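Local coordinates for protein photosystem II stability/assembly factor HCF136, chloroplastic (Cyanidioschyzon merolae, PDB 5OJ3) that is probably essential for photosystem II biogenesis, being required to assemble an early intermediate that includes D2 and cytochrome b559, at residues L214-G219 against V275-H280; P220-M225 against I232-N237. One frame throughout, in Å; residues are numbered along the deposited sequence.

Seven four-stranded blades form the propeller, and the chain described here starts on strand 212-219, the innermost strand of one of them. It turns back at once into strand 222-227 and then into strand 232-235; contact 2 pairs these last two as a hairpin, closing a loop of only a few residues inside a single blade. A much longer excursion, with two short helices, leads to strand 275-277 in the next blade, where contact 1 closes the larger loop. Contact 2 therefore falls wholly within the span of contact 1. Contact 1 joins two blades side by side, contact 2 builds one of them, and Glu224 links both through a long, weak ion pair with Arg277.

Contact 1 of 2, residues L214-G219 against V275-H280; sequences LVTALG and VSRDVH
Leu214, Thr216 and Leu218 meet Val275 and Arg277 where the inner strands of two neighbouring beta-propeller blades lie side by side. The strands run almost parallel, 10° between their directions and 8.2 Å between their axes, and no hydrogen bond crosses, so side chains make the junction. Leu214 swings CG away from its own backbone N (chi1 -176°), which carries CD2 over the backbone of the other strand, 3.6 Å from Val275 O; the same methyl is 4.4 Å from Val275 CG1. A branched apolar residue suits this place, its methyl resting against a peptide and a valine side chain.

Arg277 is stretched out from CG to NE and reaches along strand 214-219. Its aliphatic CD lies 3.9 Å from Thr216 OG1, and the threonine methyl CG2 comes obliquely to the guanidinium, so threonine's branched side chain packs along the arginine. Across the same junction NE makes a long, weak ion pair with Glu224 on strand 222-227. With an alanine here, Glu224 would probably lose its positive partner, and a gap would probably open beside Thr216 and Leu218. Leu218 CD2 sits above one guanidinium face, toward the rim, 4.0 Å from Arg277 NH2.

Contact 2 of 2, residues P220-M225 against I232-N237; sequences PNCAEM and IYVTEN
An antiparallel beta hairpin joins the second and third strands of one propeller blade, with strand 222-225 running against strand 232-235 at 166°. Two hydrogen-bonded pairs hold it. Ala223 and Thr235 exchange both their backbone bonds, Ala223 N to Thr235 O at 3.2 Å and Thr235 N to Ala223 O at 2.9 Å; Met225 and Tyr233 do the same, Met225 N giving to Tyr233 O at 2.7 Å and Tyr233 N to Met225 O at 2.8 Å. Between them Glu224 and Val234 form a non-hydrogen-bonded pair.

Ala223, Met225, Tyr233 and Thr235 share one face. The Thr235 methyl CG2 lies 4.2 Å from Ala223 CB, and the side chains of both residues touch Trp181 of the preceding blade; a small side chain such as alanine's suits this position against the indole. Thr235 holds OG1 anti to its backbone N (chi1 -171°), and that hydroxyl is bonded to Asn241 O and Gly239 N in the following turn. The flexible Met225 brings its terminal CE to Tyr233 CB at 4.2 Å, coming obliquely to the ring.

On the other face the extended Glu224 crosses Val234, its CG 3.9 Å from Val234 CB, so the methylenes pack while the carboxylate travels on to bond Tyr283 OH through OE1. Cys222 SG adds an apolar touch to Val234 CG2 at 4.1 Å. Before the strand, Asn221 takes a left-handed backbone conformation (phi 58°), which asparagine tolerates better than most residues; its N is bonded to Glu179 OE1. With one face against the preceding blade and the other carrying a link to the next, this hairpin of second and third strands is characteristic of beta-propellers, here a torus of seven blades.

Contact 1 of 2, residues L214-G219 against V275-H280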
loop_
_atom_site.group_PDB
_atom_site.type_symbol
_atom_site.label_atom_id
_atom_site.label_comp_id
_atom_site.label_asym_id
_atom_site.label_seq_id
_atom_site.Cartn_x
_atom_site.Cartn_y
_atom_site.Cartn_z
ATOM N N LEU A 214 7.600 4.559 -1.104
ATOM C CA LEU A 214 6.293 5.135 -0.813
ATOM C C LEU A 214 6.456 6.633 -0.620
ATOM O O LEU A 214 7.253 7.066 0.218
ATOM C CB LEU A 214 5.679 4.498 0.436
ATOM C CG LEU A 214 4.267 4.942 0.821
ATOM C CD1 LEU A 214 3.270 4.567 -0.266
ATOM C CD2 LEU A 214 3.861 4.344 2.159
ATOM N N VAL A 215 5.715 7.417 -1.395
ATOM C CA VAL A 215 5.618 8.854 -1.180
ATOM C C VAL A 215 4.194 9.164 -0.742
ATOM O O VAL A 215 3.237 8.484 -1.135
ATOM C CB VAL A 215 6.017 9.671 -2.432
ATOM C CG1 VAL A 215 4.862 9.769 -3.421
ATOM C CG2 VAL A 215 6.500 11.059 -2.028
ATOM N N THR A 216 4.060 10.179 0.107
ATOM C CA THR A 216 2.764 10.566 0.656
ATOM C C THR A 216 2.712 12.083 0.722
ATOM O O THR A 216 3.538 12.704 1.396
ATOM C CB THR A 216 2.539 9.959 2.047
ATOM O OG1 THR A 216 3.087 8.634 2.095
ATOM C CG2 THR A 216 1.053 9.900 2.367
ATOM N N ALA A 217 1.748 12.675 0.022
ATOM C CA ALA A 217 1.624 14.123 -0.024
ATOM C C ALA A 217 0.983 14.632 1.262
ATOM O O ALA A 217 -0.088 14.164 1.659
ATOM C CB ALA A 217 0.803 14.547 -1.241
ATOM N N LEU A 218 1.645 15.596 1.909
ATOM C CA LEU A 218 1.242 16.068 3.227
ATOM C C LEU A 218 0.604 17.445 3.224
ATOM O O LEU A 218 -0.047 17.808 4.210
ATOM C CB LEU A 218 2.451 16.113 4.171
ATOM C CG LEU A 218 3.253 14.842 4.444
ATOM C CD1 LEU A 218 4.033 15.006 5.737
ATOM C CD2 LEU A 218 2.349 13.620 4.516
ATOM N N GLY A 219 0.768 18.213 2.157
ATOM C CA GLY A 219 0.337 19.589 2.126
ATOM C C GLY A 219 1.158 20.371 1.128
ATOM O O GLY A 219 1.891 19.798 0.314
ATOM N N VAL A 275 4.755 -1.492 2.466
ATOM C CA VAL A 275 4.744 -0.383 3.408
ATOM C C VAL A 275 3.537 0.488 3.110
ATOM O O VAL A 275 3.246 0.805 1.951
ATOM C CB VAL A 275 6.048 0.428 3.318
ATOM C CG1 VAL A 275 6.175 1.374 4.511
ATOM C CG2 VAL A 275 7.232 -0.502 3.221
ATOM N N SER A 276 2.840 0.883 4.168
ATOM C CA SER A 276 1.659 1.720 4.064
ATOM C C SER A 276 1.692 2.721 5.202
ATOM O O SER A 276 2.285 2.467 6.256
ATOM C CB SER A 276 0.363 0.906 4.104
ATOM O OG SER A 276 0.158 0.342 5.386
ATOM N N ARG A 277 1.037 3.855 4.983
ATOM C CA ARG A 277 0.985 4.921 5.965
ATOM C C ARG A 277 -0.426 5.062 6.517
ATOM O O ARG A 277 -1.416 4.978 5.782
ATOM C CB ARG A 277 1.445 6.261 5.374
ATOM C CG ARG A 277 1.690 7.294 6.460
ATOM C CD ARG A 277 2.486 8.460 5.943
ATOM N NE ARG A 277 2.363 9.649 6.761
ATOM C CZ ARG A 277 1.266 10.374 6.913
ATOM N NH1 ARG A 277 0.159 10.085 6.252
ATOM N NH2 ARG A 277 1.309 11.434 7.692
ATOM N N ASP A 278 -0.497 5.298 7.817
ATOM C CA ASP A 278 -1.731 5.398 8.565
ATOM C C ASP A 278 -2.297 6.816 8.445
ATOM O O ASP A 278 -1.638 7.743 7.964
ATOM C CB ASP A 278 -1.436 5.025 10.024
ATOM C CG ASP A 278 -2.608 5.214 10.945
ATOM O OD1 ASP A 278 -3.370 4.251 11.139
ATOM O OD2 ASP A 278 -2.760 6.328 11.488
ATOM N N VAL A 279 -3.546 6.980 8.884
ATOM C CA VAL A 279 -4.197 8.272 8.760
ATOM C C VAL A 279 -3.596 9.283 9.725
ATOM O O VAL A 279 -3.703 10.494 9.498
ATOM C CB VAL A 279 -5.714 8.100 8.958
ATOM C CG1 VAL A 279 -6.095 8.152 10.431
ATOM C CG2 VAL A 279 -6.471 9.116 8.146
ATOM N N HIS A 280 -2.961 8.819 10.800
ATOM C CA HIS A 280 -2.266 9.675 11.753
ATOM C C HIS A 280 -0.753 9.658 11.569
ATOM O O HIS A 280 -0.025 10.107 12.461
ATOM C CB HIS A 280 -2.631 9.282 13.190
ATOM C CG HIS A 280 -4.106 9.189 13.432
ATOM N ND1 HIS A 280 -4.766 7.986 13.567
ATOM C CD2 HIS A 280 -5.049 10.152 13.559
ATOM C CE1 HIS A 280 -6.052 8.213 13.776
ATOM N NE2 HIS A 280 -6.250 9.518 13.768
#

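Contact 2 of 2, residues P220-M225 against I232-N237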
loop_
_atom_site.group_PDB
_atom_site.type_symbol
_atom_site.label_atom_id
_atom_site.label_comp_id
_atom_site.label_asym_id
_atom_site.label_seq_id
_atom_site.Cartn_x
_atom_site.Cartn_y
_atom_site.Cartn_z
ATOM N N PRO A 220 1.050 21.697 1.166
ATOM C CA PRO A 220 1.804 22.530 0.216
ATOM C C PRO A 220 3.301 22.292 0.335
ATOM O O PRO A 220 3.899 22.489 1.398
ATOM C CB PRO A 220 1.420 23.957 0.619
ATOM C CG PRO A 220 0.109 23.810 1.328
ATOM C CD PRO A 220 0.192 22.503 2.051
ATOM N N ASN A 221 3.904 21.846 -0.769
ATOM C CA ASN A 221 5.347 21.631 -0.881
ATOM C C ASN A 221 5.876 20.649 0.162
ATOM O O ASN A 221 7.065 20.673 0.493
ATOM C CB ASN A 221 6.107 22.961 -0.783
ATOM C CG ASN A 221 5.461 24.065 -1.602
ATOM O OD1 ASN A 221 5.108 23.867 -2.765
ATOM N ND2 ASN A 221 5.296 25.235 -0.993
ATOM N N CYS A 222 5.020 19.768 0.676
ATOM C CA CYS A 222 5.362 18.892 1.789
ATOM C C CYS A 222 5.015 17.456 1.432
ATOM O O CYS A 222 3.924 17.189 0.918
ATOM C CB CYS A 222 4.623 19.323 3.062
ATOM S SG CYS A 222 5.143 18.481 4.573
ATOM N N ALA A 223 5.939 16.534 1.703
ATOM C CA ALA A 223 5.733 15.128 1.383
ATOM C C ALA A 223 6.715 14.276 2.175
ATOM O O ALA A 223 7.835 14.706 2.465
ATOM C CB ALA A 223 5.895 14.863 -0.117
ATOM N N GLU A 224 6.284 13.062 2.512
ATOM C CA GLU A 224 7.114 12.092 3.214
ATOM C C GLU A 224 7.411 10.909 2.303
ATOM O O GLU A 224 6.497 10.345 1.693
ATOM C CB GLU A 224 6.440 11.611 4.501
ATOM C CG GLU A 224 6.555 12.583 5.665
ATOM C CD GLU A 224 5.960 12.031 6.947
ATOM O OE1 GLU A 224 5.477 10.879 6.929
ATOM O OE2 GLU A 224 5.971 12.748 7.971
ATOM N N MET A 225 8.685 10.538 2.215
ATOM C CA MET A 225 9.127 9.409 1.408
ATOM C C MET A 225 9.651 8.294 2.304
ATOM O O MET A 225 10.343 8.551 3.294
ATOM C CB MET A 225 10.218 9.828 0.416
ATOM C CG MET A 225 11.050 8.667 -0.117
ATOM S SD MET A 225 12.282 9.178 -1.322
ATOM C CE MET A 225 13.091 10.483 -0.404
ATOM N N ILE A 232 12.850 7.025 6.406
ATOM C CA ILE A 232 11.706 7.909 6.230
ATOM C C ILE A 232 12.212 9.344 6.202
ATOM O O ILE A 232 12.927 9.776 7.115
ATOM C CB ILE A 232 10.660 7.708 7.341
ATOM C CG1 ILE A 232 10.226 6.241 7.393
ATOM C CG2 ILE A 232 9.462 8.616 7.120
ATOM C CD1 ILE A 232 9.513 5.856 8.670
ATOM N N TYR A 233 11.832 10.076 5.154
ATOM C CA TYR A 233 12.266 11.442 4.918
ATOM C C TYR A 233 11.056 12.325 4.656
ATOM O O TYR A 233 10.061 11.880 4.085
ATOM C CB TYR A 233 13.212 11.524 3.712
ATOM C CG TYR A 233 14.537 10.825 3.894
ATOM C CD1 TYR A 233 15.618 11.483 4.458
ATOM C CD2 TYR A 233 14.706 9.506 3.493
ATOM C CE1 TYR A 233 16.830 10.851 4.621
ATOM C CE2 TYR A 233 15.917 8.864 3.651
ATOM C CZ TYR A 233 16.976 9.543 4.217
ATOM O OH TYR A 233 18.188 8.918 4.385
ATOM N N VAL A 234 11.146 13.581 5.089
ATOM C CA VAL A 234 10.161 14.613 4.771
ATOM C C VAL A 234 10.877 15.733 4.019
ATOM O O VAL A 234 12.009 16.099 4.359
ATOM C CB VAL A 234 9.449 15.153 6.038
ATOM C CG1 VAL A 234 10.457 15.559 7.117
ATOM C CG2 VAL A 234 8.492 16.312 5.690
ATOM N N THR A 235 10.247 16.239 2.963
ATOM C CA THR A 235 10.635 17.493 2.334
ATOM C C THR A 235 9.569 18.524 2.668
ATOM O O THR A 235 8.391 18.187 2.813
ATOM C CB THR A 235 10.780 17.347 0.801
ATOM O OG1 THR A 235 11.363 18.534 0.251
ATOM C CG2 THR A 235 9.438 17.100 0.131
ATOM N N GLU A 236 9.990 19.773 2.842
ATOM C CA GLU A 236 9.057 20.861 3.075
ATOM C C GLU A 236 9.222 21.983 2.066
ATOM O O GLU A 236 8.489 22.974 2.142
ATOM C CB GLU A 236 9.216 21.417 4.498
ATOM C CG GLU A 236 8.828 20.432 5.589
ATOM C CD GLU A 236 9.098 20.966 6.983
ATOM O OE1 GLU A 236 9.599 22.106 7.101
ATOM O OE2 GLU A 236 8.810 20.245 7.962
ATOM N N ASN A 237 10.155 21.852 1.126
ATOM C CA ASN A 237 10.397 22.834 0.077
ATOM C C ASN A 237 10.220 22.208 -1.303
ATOM O O ASN A 237 10.933 22.537 -2.254
ATOM C CB ASN A 237 11.785 23.452 0.223
ATOM C CG ASN A 237 12.886 22.409 0.295
ATOM O OD1 ASN A 237 12.680 21.240 -0.033
ATOM N ND2 ASN A 237 14.069 22.831 0.722
#